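Local coordinates for protein separin (Saccharomyces cerevisiae, PDB 5U1T) that cleaves the cohesin subunit MCD1/SCC1 as a caspase-like cysteine protease at the onset of anaphase and is inactivated by securin for most of the cell cycle, at residues Ala94-Asn106 / Asn125-Ile139. Sequence-based numbering, arbitrary orientation.
Sequences ASSEIIFLFNETN and NDYYLSNLKILALQI
Two near-antiparallel helices of the N-terminal helical region, 91-103 and 129-142, pack here through Ile98, which sits as a knob in a hole formed by Leu132, Leu135, Ala136 and Ile139. The axes of segments 94-103 and 129-139 approach to 10.2 Å, with 158° between their N-to-C directions. CD1 of Ile98 meets CD1 of Ile139 tip to tip at 3.6 Å. Ile98 CG2 lies 3.6 Å from Leu132 CD1. One turn on, CD2 of Leu101 lies over a face of the Tyr128 ring, a CH-pi contact 4.0 Å from the centroid. The other methyl of Leu132, CD2, touches Phe102.

Beyond Leu101 and Phe102 the contact turns polar. Tyr128 holds the N-cap position of helix 129-142. Its hydroxyl OH donates to Thr105 OG1 at 2.7 Å. Thr105 OG1 in turn donates to Leu101 O, so the tyrosine is tied to the last turn of helix 91-103. With chi1 at 51°, Thr105 OG1 is placed between its backbone N and carbonyl carbon, within reach of both partners. Helix 48-64 adds Tyr59 against Thr105, and Ile116 of helix 113-117 packs on Ile98 and Phe102.

Asn106, just after helix 91-103, meets Asn125, just before helix 129-142. Asn106 OD1 accepts from Asn125 ND2 at 2.9 Å, while Asn125 ND2 also bonds Asp120 O and Asn125 OD1 accepts from Ser122 N. Asn106 ND2 donates almost straight (175°) to a lone pair of Phe102 O, in the carbonyl plane. A leucine in place of Asn106 would probably leave the buried Asn125 N-H without this acceptor and, with the bond to Phe102 O lost, the turn after helix 91-103 less firmly held. The same Asn106 ND2 lies over the centre of the Phe102 ring, 3.2 Å above its plane.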
ATOM      1  N   ALA A  94     -42.772   5.476 -54.274  1.00 59.67           N
ATOM      2  CA  ALA A  94     -41.760   6.467 -54.068  1.00 61.48           C
ATOM      3  C   ALA A  94     -42.065   7.241 -52.841  1.00 54.72           C
ATOM      4  O   ALA A  94     -41.203   7.569 -52.090  1.00 54.04           O
ATOM      5  CB  ALA A  94     -41.689   7.383 -55.257  1.00 56.52           C
ATOM      6  N   SER A  95     -43.316   7.562 -52.663  1.00 53.66           N
ATOM      7  CA  SER A  95     -43.776   8.310 -51.512  1.00 59.21           C
ATOM      8  C   SER A  95     -43.446   7.604 -50.183  1.00 58.65           C
ATOM      9  O   SER A  95     -42.916   8.215 -49.244  1.00 56.80           O
ATOM     10  CB  SER A  95     -45.282   8.548 -51.632  1.00 54.60           C
ATOM     11  OG  SER A  95     -45.726   9.487 -50.674  1.00 55.25           O
ATOM     12  N   SER A  96     -43.737   6.317 -50.093  1.00 50.08           N
ATOM     13  CA  SER A  96     -43.524   5.679 -48.815  1.00 53.55           C
ATOM     14  C   SER A  96     -42.029   5.353 -48.640  1.00 56.80           C
ATOM     15  O   SER A  96     -41.559   5.191 -47.511  1.00 53.66           O
ATOM     16  CB  SER A  96     -44.421   4.449 -48.670  1.00 45.52           C
ATOM     17  OG  SER A  96     -44.143   3.510 -49.670  1.00 56.04           O
ATOM     18  N   GLU A  97     -41.288   5.308 -49.747  1.00 48.74           N
ATOM     19  CA  GLU A  97     -39.829   5.229 -49.684  1.00 52.31           C
ATOM     20  C   GLU A  97     -39.188   6.469 -49.050  1.00 58.18           C
ATOM     21  O   GLU A  97     -38.188   6.349 -48.340  1.00 59.58           O
ATOM     22  CB  GLU A  97     -39.227   5.024 -51.070  1.00 52.81           C
ATOM     23  CG  GLU A  97     -39.262   3.602 -51.543  1.00 55.59           C
ATOM     24  CD  GLU A  97     -38.385   2.711 -50.718  1.00 60.34           C
ATOM     25  OE1 GLU A  97     -37.455   3.230 -50.049  1.00 62.36           O
ATOM     26  OE2 GLU A  97     -38.625   1.488 -50.736  1.00 57.93           O
ATOM     27  N   ILE A  98     -39.757   7.643 -49.321  1.00 53.23           N
ATOM     28  CA  ILE A  98     -39.308   8.905 -48.741  1.00 48.27           C
ATOM     29  C   ILE A  98     -39.471   8.869 -47.224  1.00 54.55           C
ATOM     30  O   ILE A  98     -38.533   9.133 -46.457  1.00 53.72           O
ATOM     31  CB  ILE A  98     -40.102  10.110 -49.328  1.00 48.84           C
ATOM     32  CG1 ILE A  98     -39.650  10.420 -50.765  1.00 52.29           C
ATOM     33  CG2 ILE A  98     -40.017  11.336 -48.428  1.00 49.68           C
ATOM     34  CD1 ILE A  98     -40.148  11.744 -51.297  1.00 50.22           C
ATOM     35  N   ILE A  99     -40.688   8.542 -46.805  1.00 56.71           N
ATOM     36  CA  ILE A  99     -41.018   8.357 -45.395  1.00 59.48           C
ATOM     37  C   ILE A  99     -40.083   7.331 -44.703  1.00 51.53           C
ATOM     38  O   ILE A  99     -39.582   7.592 -43.614  1.00 48.77           O
ATOM     39  CB  ILE A  99     -42.508   7.957 -45.274  1.00 49.73           C
ATOM     40  CG1 ILE A  99     -43.352   9.179 -45.618  1.00 58.31           C
ATOM     41  CG2 ILE A  99     -42.844   7.434 -43.885  1.00 48.13           C
ATOM     42  CD1 ILE A  99     -44.823   8.883 -45.898  1.00 61.81           C
ATOM     43  N   PHE A 100     -39.841   6.204 -45.370  1.00 46.41           N
ATOM     44  CA  PHE A 100     -38.933   5.163 -44.905  1.00 46.40           C
ATOM     45  C   PHE A 100     -37.522   5.712 -44.698  1.00 53.94           C
ATOM     46  O   PHE A 100     -36.927   5.519 -43.640  1.00 49.93           O
ATOM     47  CB  PHE A 100     -38.936   4.011 -45.909  1.00 44.82           C
ATOM     48  CG  PHE A 100     -38.029   2.862 -45.556  1.00 52.02           C
ATOM     49  CD1 PHE A 100     -37.931   2.395 -44.254  1.00 51.19           C
ATOM     50  CD2 PHE A 100     -37.302   2.206 -46.557  1.00 52.70           C
ATOM     51  CE1 PHE A 100     -37.091   1.304 -43.940  1.00 49.88           C
ATOM     52  CE2 PHE A 100     -36.474   1.117 -46.256  1.00 54.23           C
ATOM     53  CZ  PHE A 100     -36.366   0.668 -44.944  1.00 47.44           C
ATOM     54  N   LEU A 101     -37.012   6.426 -45.701  1.00 52.71           N
ATOM     55  CA  LEU A 101     -35.693   7.039 -45.642  1.00 51.03           C
ATOM     56  C   LEU A 101     -35.583   7.965 -44.425  1.00 55.99           C
ATOM     57  O   LEU A 101     -34.563   7.971 -43.695  1.00 56.30           O
ATOM     58  CB  LEU A 101     -35.400   7.812 -46.944  1.00 48.16           C
ATOM     59  CG  LEU A 101     -34.008   8.449 -47.123  1.00 54.68           C
ATOM     60  CD1 LEU A 101     -33.631   8.571 -48.597  1.00 46.83           C
ATOM     61  CD2 LEU A 101     -33.887   9.818 -46.428  1.00 49.02           C
ATOM     62  N   PHE A 102     -36.636   8.748 -44.215  1.00 50.85           N
ATOM     63  CA  PHE A 102     -36.642   9.726 -43.146  1.00 47.78           C
ATOM     64  C   PHE A 102     -36.726   9.061 -41.781  1.00 48.95           C
ATOM     65  O   PHE A 102     -36.018   9.450 -40.858  1.00 48.34           O
ATOM     66  CB  PHE A 102     -37.794  10.684 -43.307  1.00 44.59           C
ATOM     67  CG  PHE A 102     -37.804  11.786 -42.305  1.00 41.81           C
ATOM     68  CD1 PHE A 102     -37.129  12.963 -42.553  1.00 47.11           C
ATOM     69  CD2 PHE A 102     -38.508  11.661 -41.118  1.00 42.07           C
ATOM     70  CE1 PHE A 102     -37.150  13.993 -41.638  1.00 44.63           C
ATOM     71  CE2 PHE A 102     -38.536  12.690 -40.194  1.00 45.53           C
ATOM     72  CZ  PHE A 102     -37.856  13.857 -40.455  1.00 42.50           C
ATOM     73  N   ASN A 103     -37.589   8.058 -41.667  1.00 48.66           N
ATOM     74  CA  ASN A 103     -37.818   7.400 -40.395  1.00 51.61           C
ATOM     75  C   ASN A 103     -36.576   6.661 -39.898  1.00 52.55           C
ATOM     76  O   ASN A 103     -36.336   6.582 -38.708  1.00 47.13           O
ATOM     77  CB  ASN A 103     -39.001   6.448 -40.499  1.00 47.19           C
ATOM     78  CG  ASN A 103     -40.318   7.169 -40.435  1.00 48.94           C
ATOM     79  OD1 ASN A 103     -40.392   8.327 -40.020  1.00 50.83           O
ATOM     80  ND2 ASN A 103     -41.368   6.496 -40.850  1.00 48.58           N
ATOM     81  N   GLU A 104     -35.779   6.166 -40.835  1.00 48.35           N
ATOM     82  CA  GLU A 104     -34.598   5.404 -40.526  1.00 47.93           C
ATOM     83  C   GLU A 104     -33.423   6.279 -40.146  1.00 52.06           C
ATOM     84  O   GLU A 104     -32.367   5.768 -39.857  1.00 50.93           O
ATOM     85  CB  GLU A 104     -34.203   4.548 -41.716  1.00 46.68           C
ATOM     86  CG  GLU A 104     -35.208   3.513 -42.111  1.00 41.91           C
ATOM     87  CD  GLU A 104     -35.120   2.276 -41.258  1.00 48.40           C
ATOM     88  OE1 GLU A 104     -35.752   2.246 -40.190  1.00 54.55           O
ATOM     89  OE2 GLU A 104     -34.420   1.322 -41.636  1.00 53.45           O
ATOM     90  N   THR A 105     -33.597   7.593 -40.136  1.00 49.37           N
ATOM     91  CA  THR A 105     -32.442   8.482 -40.017  1.00 41.20           C
ATOM     92  C   THR A 105     -32.715   9.681 -39.113  1.00 43.07           C
ATOM     93  O   THR A 105     -31.937  10.631 -39.091  1.00 44.40           O
ATOM     94  CB  THR A 105     -31.993   8.995 -41.415  1.00 47.99           C
ATOM     95  OG1 THR A 105     -33.130   9.540 -42.131  1.00 53.72           O
ATOM     96  CG2 THR A 105     -31.381   7.868 -42.243  1.00 44.54           C
ATOM     97  N   ASN A 106     -33.820   9.636 -38.373  1.00 36.47           N
ATOM     98  CA  ASN A 106     -34.248  10.759 -37.547  1.00 37.89           C
ATOM     99  C   ASN A 106     -34.911  10.289 -36.254  1.00 43.78           C
ATOM    100  O   ASN A 106     -35.550   9.240 -36.231  1.00 45.41           O
ATOM    101  CB  ASN A 106     -35.252  11.663 -38.303  1.00 43.57           C
ATOM    102  CG  ASN A 106     -34.671  12.306 -39.568  1.00 47.54           C
ATOM    103  OD1 ASN A 106     -34.083  13.381 -39.505  1.00 52.28           O
ATOM    104  ND2 ASN A 106     -34.849  11.656 -40.714  1.00 42.34           N
ATOM    105  N   ASN A 125     -30.076  15.024 -40.644  1.00 54.24           N
ATOM    106  CA  ASN A 125     -30.683  15.041 -41.967  1.00 55.21           C
ATOM    107  C   ASN A 125     -30.310  16.217 -42.891  1.00 60.13           C
ATOM    108  O   ASN A 125     -30.732  16.239 -44.064  1.00 56.94           O
ATOM    109  CB  ASN A 125     -32.220  14.996 -41.838  1.00 52.78           C
ATOM    110  CG  ASN A 125     -32.825  16.280 -41.236  1.00 53.91           C
ATOM    111  OD1 ASN A 125     -32.293  17.384 -41.381  1.00 56.04           O
ATOM    112  ND2 ASN A 125     -33.962  16.127 -40.570  1.00 45.54           N
ATOM    113  N   ASP A 126     -29.540  17.188 -42.389  1.00 61.44           N
ATOM    114  CA  ASP A 126     -29.432  18.475 -43.103  1.00 57.63           C
ATOM    115  C   ASP A 126     -28.631  18.400 -44.411  1.00 49.02           C
ATOM    116  O   ASP A 126     -28.585  19.360 -45.176  1.00 57.32           O
ATOM    117  CB  ASP A 126     -28.844  19.557 -42.189  1.00 55.82           C
ATOM    118  CG  ASP A 126     -27.435  19.267 -41.768  1.00 60.03           C
ATOM    119  OD1 ASP A 126     -26.840  18.298 -42.292  1.00 59.02           O
ATOM    120  OD2 ASP A 126     -26.912  20.027 -40.916  1.00 59.66           O
ATOM    121  N   TYR A 127     -28.012  17.254 -44.659  1.00 56.53           N
ATOM    122  CA  TYR A 127     -27.312  17.017 -45.912  1.00 52.78           C
ATOM    123  C   TYR A 127     -28.212  16.394 -46.993  1.00 48.81           C
ATOM    124  O   TYR A 127     -27.750  16.106 -48.082  1.00 51.89           O
ATOM    125  CB  TYR A 127     -26.085  16.126 -45.650  1.00 47.77           C
ATOM    126  CG  TYR A 127     -26.378  14.727 -45.136  1.00 49.99           C
ATOM    127  CD1 TYR A 127     -26.571  13.669 -46.024  1.00 52.45           C
ATOM    128  CD2 TYR A 127     -26.452  14.452 -43.765  1.00 52.73           C
ATOM    129  CE1 TYR A 127     -26.829  12.380 -45.566  1.00 52.81           C
ATOM    130  CE2 TYR A 127     -26.701  13.151 -43.291  1.00 49.36           C
ATOM    131  CZ  TYR A 127     -26.882  12.123 -44.199  1.00 50.78           C
ATOM    132  OH  TYR A 127     -27.140  10.840 -43.772  1.00 55.68           O
ATOM    133  N   TYR A 128     -29.487  16.171 -46.690  1.00 54.86           N
ATOM    134  CA  TYR A 128     -30.422  15.657 -47.698  1.00 59.88           C
ATOM    135  C   TYR A 128     -31.842  16.247 -47.594  1.00 57.56           C
ATOM    136  O   TYR A 128     -32.623  16.154 -48.548  1.00 54.16           O
ATOM    137  CB  TYR A 128     -30.513  14.119 -47.623  1.00 55.26           C
ATOM    138  CG  TYR A 128     -31.242  13.571 -46.394  1.00 54.94           C
ATOM    139  CD1 TYR A 128     -32.636  13.567 -46.323  1.00 54.72           C
ATOM    140  CD2 TYR A 128     -30.534  13.060 -45.309  1.00 54.98           C
ATOM    141  CE1 TYR A 128     -33.301  13.080 -45.198  1.00 54.84           C
ATOM    142  CE2 TYR A 128     -31.189  12.556 -44.193  1.00 51.00           C
ATOM    143  CZ  TYR A 128     -32.575  12.567 -44.137  1.00 53.64           C
ATOM    144  OH  TYR A 128     -33.244  12.069 -43.028  1.00 53.53           O
ATOM    145  N   LEU A 129     -32.165  16.826 -46.436  1.00 50.60           N
ATOM    146  CA  LEU A 129     -33.539  17.206 -46.103  1.00 58.25           C
ATOM    147  C   LEU A 129     -34.165  18.102 -47.177  1.00 57.56           C
ATOM    148  O   LEU A 129     -35.276  17.853 -47.639  1.00 58.09           O
ATOM    149  CB  LEU A 129     -33.588  17.907 -44.736  1.00 50.12           C
ATOM    150  CG  LEU A 129     -35.005  18.301 -44.295  1.00 53.52           C
ATOM    151  CD1 LEU A 129     -35.891  17.070 -44.114  1.00 52.60           C
ATOM    152  CD2 LEU A 129     -34.987  19.141 -43.035  1.00 52.67           C
ATOM    153  N   SER A 130     -33.428  19.148 -47.530  1.00 61.45           N
ATOM    154  CA  SER A 130     -33.691  19.986 -48.686  1.00 62.36           C
ATOM    155  C   SER A 130     -34.131  19.188 -49.903  1.00 59.86           C
ATOM    156  O   SER A 130     -35.208  19.424 -50.440  1.00 59.55           O
ATOM    157  CB  SER A 130     -32.435  20.795 -49.016  1.00 66.45           C
ATOM    158  OG  SER A 130     -32.401  21.208 -50.377  1.00 75.65           O
ATOM    159  N   ASN A 131     -33.316  18.234 -50.335  1.00 57.25           N
ATOM    160  CA  ASN A 131     -33.657  17.498 -51.538  1.00 55.94           C
ATOM    161  C   ASN A 131     -34.799  16.511 -51.314  1.00 60.62           C
ATOM    162  O   ASN A 131     -35.543  16.204 -52.251  1.00 63.59           O
ATOM    163  CB  ASN A 131     -32.429  16.783 -52.091  1.00 58.26           C
ATOM    164  CG  ASN A 131     -31.306  17.749 -52.427  1.00 71.44           C
ATOM    165  OD1 ASN A 131     -31.508  18.767 -53.114  1.00 67.94           O
ATOM    166  ND2 ASN A 131     -30.118  17.459 -51.910  1.00 74.89           N
ATOM    167  N   LEU A 132     -34.956  16.024 -50.083  1.00 56.73           N
ATOM    168  CA  LEU A 132     -36.055  15.114 -49.779  1.00 57.36           C
ATOM    169  C   LEU A 132     -37.397  15.829 -49.975  1.00 57.60           C
ATOM    170  O   LEU A 132     -38.305  15.311 -50.607  1.00 53.66           O
ATOM    171  CB  LEU A 132     -35.931  14.567 -48.346  1.00 52.27           C
ATOM    172  CG  LEU A 132     -36.862  13.400 -47.982  1.00 53.31           C
ATOM    173  CD1 LEU A 132     -36.575  12.151 -48.826  1.00 51.56           C
ATOM    174  CD2 LEU A 132     -36.814  13.075 -46.489  1.00 46.74           C
ATOM    175  N   LYS A 133     -37.491  17.038 -49.442  1.00 51.81           N
ATOM    176  CA  LYS A 133     -38.693  17.835 -49.529  1.00 52.08           C
ATOM    177  C   LYS A 133     -39.069  18.173 -50.988  1.00 60.68           C
ATOM    178  O   LYS A 133     -40.257  18.187 -51.360  1.00 56.94           O
ATOM    179  CB  LYS A 133     -38.514  19.107 -48.700  1.00 51.21           C
ATOM    180  CG  LYS A 133     -38.376  18.844 -47.210  1.00 52.39           C
ATOM    181  CD  LYS A 133     -38.536  20.104 -46.372  1.00 54.41           C
ATOM    182  CE  LYS A 133     -38.401  19.810 -44.877  1.00 55.38           C
ATOM    183  NZ  LYS A 133     -38.841  20.972 -44.060  1.00 54.65           N
ATOM    184  N   ILE A 134     -38.055  18.430 -51.814  1.00 60.83           N
ATOM    185  CA  ILE A 134     -38.269  18.697 -53.229  1.00 56.47           C
ATOM    186  C   ILE A 134     -38.834  17.443 -53.905  1.00 62.15           C
ATOM    187  O   ILE A 134     -39.718  17.539 -54.773  1.00 66.98           O
ATOM    188  CB  ILE A 134     -36.949  19.173 -53.944  1.00 57.61           C
ATOM    189  CG1 ILE A 134     -36.487  20.523 -53.396  1.00 57.35           C
ATOM    190  CG2 ILE A 134     -37.154  19.307 -55.440  1.00 57.95           C
ATOM    191  CD1 ILE A 134     -35.204  21.003 -53.978  1.00 52.60           C
ATOM    192  N   LEU A 135     -38.346  16.270 -53.509  1.00 58.04           N
ATOM    193  CA  LEU A 135     -38.877  15.023 -54.056  1.00 59.17           C
ATOM    194  C   LEU A 135     -40.330  14.820 -53.603  1.00 59.14           C
ATOM    195  O   LEU A 135     -41.180  14.386 -54.380  1.00 59.75           O
ATOM    196  CB  LEU A 135     -38.006  13.836 -53.653  1.00 52.88           C
ATOM    197  CG  LEU A 135     -36.544  13.903 -54.130  1.00 64.66           C
ATOM    198  CD1 LEU A 135     -35.628  12.876 -53.422  1.00 58.27           C
ATOM    199  CD2 LEU A 135     -36.495  13.711 -55.616  1.00 59.06           C
ATOM    200  N   ALA A 136     -40.608  15.159 -52.350  1.00 53.17           N
ATOM    201  CA  ALA A 136     -41.949  15.050 -51.823  1.00 55.94           C
ATOM    202  C   ALA A 136     -42.881  16.015 -52.548  1.00 61.36           C
ATOM    203  O   ALA A 136     -44.038  15.678 -52.835  1.00 62.33           O
ATOM    204  CB  ALA A 136     -41.959  15.309 -50.324  1.00 51.49           C
ATOM    205  N   LEU A 137     -42.391  17.210 -52.853  1.00 60.60           N
ATOM    206  CA  LEU A 137     -43.206  18.166 -53.605  1.00 59.70           C
ATOM    207  C   LEU A 137     -43.442  17.674 -55.030  1.00 59.19           C
ATOM    208  O   LEU A 137     -44.534  17.835 -55.569  1.00 64.65           O
ATOM    209  CB  LEU A 137     -42.561  19.549 -53.625  1.00 54.61           C
ATOM    210  CG  LEU A 137     -42.610  20.299 -52.295  1.00 53.85           C
ATOM    211  CD1 LEU A 137     -41.974  21.661 -52.417  1.00 53.34           C
ATOM    212  CD2 LEU A 137     -44.020  20.419 -51.774  1.00 51.91           C
ATOM    213  N   GLN A 138     -42.421  17.068 -55.629  1.00 59.53           N
ATOM    214  CA  GLN A 138     -42.542  16.468 -56.955  1.00 56.94           C
ATOM    215  C   GLN A 138     -43.657  15.438 -56.957  1.00 61.21           C
ATOM    216  O   GLN A 138     -44.511  15.444 -57.848  1.00 70.37           O
ATOM    217  CB  GLN A 138     -41.212  15.828 -57.387  1.00 58.96           C
ATOM    218  CG  GLN A 138     -41.209  15.107 -58.743  1.00 55.76           C
ATOM    219  CD  GLN A 138     -41.464  16.036 -59.931  1.00 65.70           C
ATOM    220  OE1 GLN A 138     -41.321  17.258 -59.832  1.00 59.01           O
ATOM    221  NE2 GLN A 138     -41.854  15.448 -61.063  1.00 66.11           N
ATOM    222  N   ILE A 139     -43.662  14.570 -55.949  1.00 59.50           N
ATOM    223  CA  ILE A 139     -44.667  13.523 -55.829  1.00 60.47           C
ATOM    224  C   ILE A 139     -46.064  14.127 -55.667  1.00 62.08           C
ATOM    225  O   ILE A 139     -46.988  13.727 -56.382  1.00 65.86           O
ATOM    226  CB  ILE A 139     -44.342  12.569 -54.650  1.00 61.44           C
ATOM    227  CG1 ILE A 139     -43.016  11.854 -54.915  1.00 61.03           C
ATOM    228  CG2 ILE A 139     -45.438  11.543 -54.461  1.00 55.64           C
ATOM    229  CD1 ILE A 139     -42.565  10.944 -53.811  1.00 57.66           C
TER